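Local coordinates for phosphogluconate dehydrogenase NAD-binding putative C-terminal domain-containing protein (Sinorhizobium meliloti, PDB 4EZB), which is of unknown function but is probably an oxidoreductase, at residues V123-K128 against E268-N273. Residues are numbered along the deposited sequence; the frame is centred on the assembly and turned at random.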
loop_
_atom_site.group_PDB
_atom_site.type_symbol
_atom_site.label_atom_id
_atom_site.label_comp_id
_atom_site.label_asym_id
_atom_site.label_seq_id
_atom_site.Cartn_x
_atom_site.Cartn_y
_atom_site.Cartn_z
ATOM N N VAL A 123 5.435 20.512 -11.624
ATOM C CA VAL A 123 4.390 20.100 -12.553
ATOM C C VAL A 123 4.653 18.677 -13.057
ATOM O O VAL A 123 5.744 18.146 -12.859
ATOM C CB VAL A 123 4.213 21.130 -13.701
ATOM C CG1 VAL A 123 3.679 22.453 -13.158
ATOM C CG2 VAL A 123 5.523 21.364 -14.468
ATOM N N GLY A 124 3.651 18.047 -13.665
ATOM C CA GLY A 124 3.809 16.681 -14.146
ATOM C C GLY A 124 4.501 16.647 -15.494
ATOM O O GLY A 124 4.693 17.705 -16.082
ATOM N N PRO A 125 4.865 15.431 -15.997
ATOM C CA PRO A 125 5.613 15.264 -17.253
ATOM C C PRO A 125 4.891 15.822 -18.473
ATOM O O PRO A 125 5.526 16.184 -19.458
ATOM C CB PRO A 125 5.772 13.739 -17.386
ATOM C CG PRO A 125 4.741 13.164 -16.481
ATOM C CD PRO A 125 4.671 14.131 -15.333
ATOM N N ASP A 126 3.574 15.874 -18.389
ATOM C CA ASP A 126 2.690 16.441 -19.418
ATOM C C ASP A 126 2.997 17.920 -19.684
ATOM O O ASP A 126 3.322 18.306 -20.828
ATOM C CB ASP A 126 1.244 16.276 -18.937
ATOM C CG ASP A 126 1.154 16.201 -17.394
ATOM O OD1 ASP A 126 0.821 17.234 -16.773
ATOM O OD2 ASP A 126 1.470 15.124 -16.805
ATOM N N THR A 127 2.896 18.729 -18.628
ATOM C CA THR A 127 3.286 20.143 -18.647
ATOM C C THR A 127 4.768 20.335 -18.971
ATOM O O THR A 127 5.131 21.234 -19.728
ATOM C CB THR A 127 2.983 20.831 -17.299
ATOM O OG1 THR A 127 1.656 20.497 -16.891
ATOM C CG2 THR A 127 3.076 22.349 -17.428
ATOM N N LYS A 128 5.623 19.492 -18.407
ATOM C CA LYS A 128 7.048 19.541 -18.739
ATOM C C LYS A 128 7.241 19.402 -20.246
ATOM O O LYS A 128 8.104 20.071 -20.822
ATOM C CB LYS A 128 7.832 18.412 -18.067
ATOM C CG LYS A 128 7.926 18.463 -16.548
ATOM C CD LYS A 128 8.590 19.727 -15.996
ATOM C CE LYS A 128 9.035 19.443 -14.568
ATOM N NZ LYS A 128 9.765 20.606 -14.005
ATOM N N GLU A 268 -2.092 8.555 -14.768
ATOM C CA GLU A 268 -3.154 8.621 -15.756
ATOM C C GLU A 268 -2.596 9.115 -17.082
ATOM O O GLU A 268 -2.928 8.572 -18.139
ATOM C CB GLU A 268 -4.294 9.506 -15.261
ATOM C CG GLU A 268 -5.264 8.753 -14.362
ATOM C CD GLU A 268 -6.119 9.663 -13.506
ATOM O OE1 GLU A 268 -6.334 10.836 -13.890
ATOM O OE2 GLU A 268 -6.573 9.195 -12.439
ATOM N N SER A 269 -1.717 10.117 -17.007
ATOM C CA SER A 269 -1.079 10.699 -18.187
ATOM C C SER A 269 -0.334 9.656 -19.027
ATOM O O SER A 269 -0.030 9.904 -20.191
ATOM C CB SER A 269 -0.158 11.878 -17.796
ATOM O OG SER A 269 1.189 11.471 -17.580
ATOM N N PHE A 270 -0.046 8.493 -18.438
ATOM C CA PHE A 270 0.632 7.400 -19.159
ATOM C C PHE A 270 -0.305 6.357 -19.761
ATOM O O PHE A 270 0.159 5.299 -20.209
ATOM C CB PHE A 270 1.638 6.677 -18.250
ATOM C CG PHE A 270 2.805 7.522 -17.834
ATOM C CD1 PHE A 270 3.546 8.234 -18.779
ATOM C CD2 PHE A 270 3.189 7.578 -16.494
ATOM C CE1 PHE A 270 4.624 9.010 -18.390
ATOM C CE2 PHE A 270 4.267 8.349 -16.103
ATOM C CZ PHE A 270 4.988 9.057 -17.048
ATOM N N GLY A 271 -1.609 6.649 -19.767
ATOM C CA GLY A 271 -2.624 5.695 -20.215
ATOM C C GLY A 271 -2.982 4.630 -19.183
ATOM O O GLY A 271 -3.603 3.624 -19.514
ATOM N N LEU A 272 -2.585 4.836 -17.930
ATOM C CA LEU A 272 -2.887 3.872 -16.867
ATOM C C LEU A 272 -3.929 4.411 -15.900
ATOM O O LEU A 272 -3.897 5.588 -15.536
ATOM C CB LEU A 272 -1.621 3.491 -16.076
ATOM C CG LEU A 272 -0.501 2.686 -16.740
ATOM C CD1 LEU A 272 0.709 2.531 -15.811
ATOM C CD2 LEU A 272 -1.017 1.332 -17.185
ATOM N N ASN A 273 -4.848 3.542 -15.483
ATOM C CA ASN A 273 -5.715 3.823 -14.340
ATOM C C ASN A 273 -4.890 3.947 -13.059
ATOM O O ASN A 273 -3.891 3.245 -12.882
ATOM C CB ASN A 273 -6.794 2.747 -14.210
ATOM C CG ASN A 273 -7.780 2.781 -15.362
ATOM O OD1 ASN A 273 -8.114 3.847 -15.871
ATOM N ND2 ASN A 273 -8.236 1.618 -15.785
#
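Pro125, in the first turn of helix 125-136, meets Ser269 and Phe270 of the type I beta turn Glu268-Gly271 at the end of the long helix 238-268. The helix belongs to the N-terminal Rossmann-like part of the chain, following a strand of its mixed sheet, whereas the turn belongs to the helical C-terminal part. The contact therefore bridges the two halves of a fold consistent with the 6-phosphogluconate dehydrogenase-like family. It is small, burying 109 Å² in all, and rests on packing.

The apolar share falls to Pro125 and Phe270. Pro125 CG lies 4.2 Å from Phe270 CZ, and the two side chains cross at about a right angle, the proline corner reaching the far end of the ring obliquely. The same carbon, Pro125 CG, also lies 4.1 Å from Ser269 OG, touching both residues of the turn. The ring gets there because Phe270 CG stands anti to its own carbonyl carbon (chi1 -66°), beside the backbone N. Helix 190-218 lies against both Pro125 and Phe270, with Ser193 touching each of them and Met196 adding to the packing on Pro125. On the second subunit, Arg218 NE donates to Phe270 O and Ala219 packs against Phe270, so the turn also takes part in the dimer interface.

Each segment has its own backbone bond: Gly271 N to Glu268 O closes the turn at 2.8 Å, and Lys128 N to Gly124 O begins the helix, with Gly124 at the N-cap. The polar approach between the segments is looser. Asp126 OD2 comes no nearer to Ser269 OG than 3.7 Å, while the other carboxylate oxygen, OD1, takes a weak bond from Thr127 N. Ser269 OG is hydrogen-bonded to Thr266 O, three residues back, and sits over the centre of the Phe270 ring, 4.1 Å above its plane.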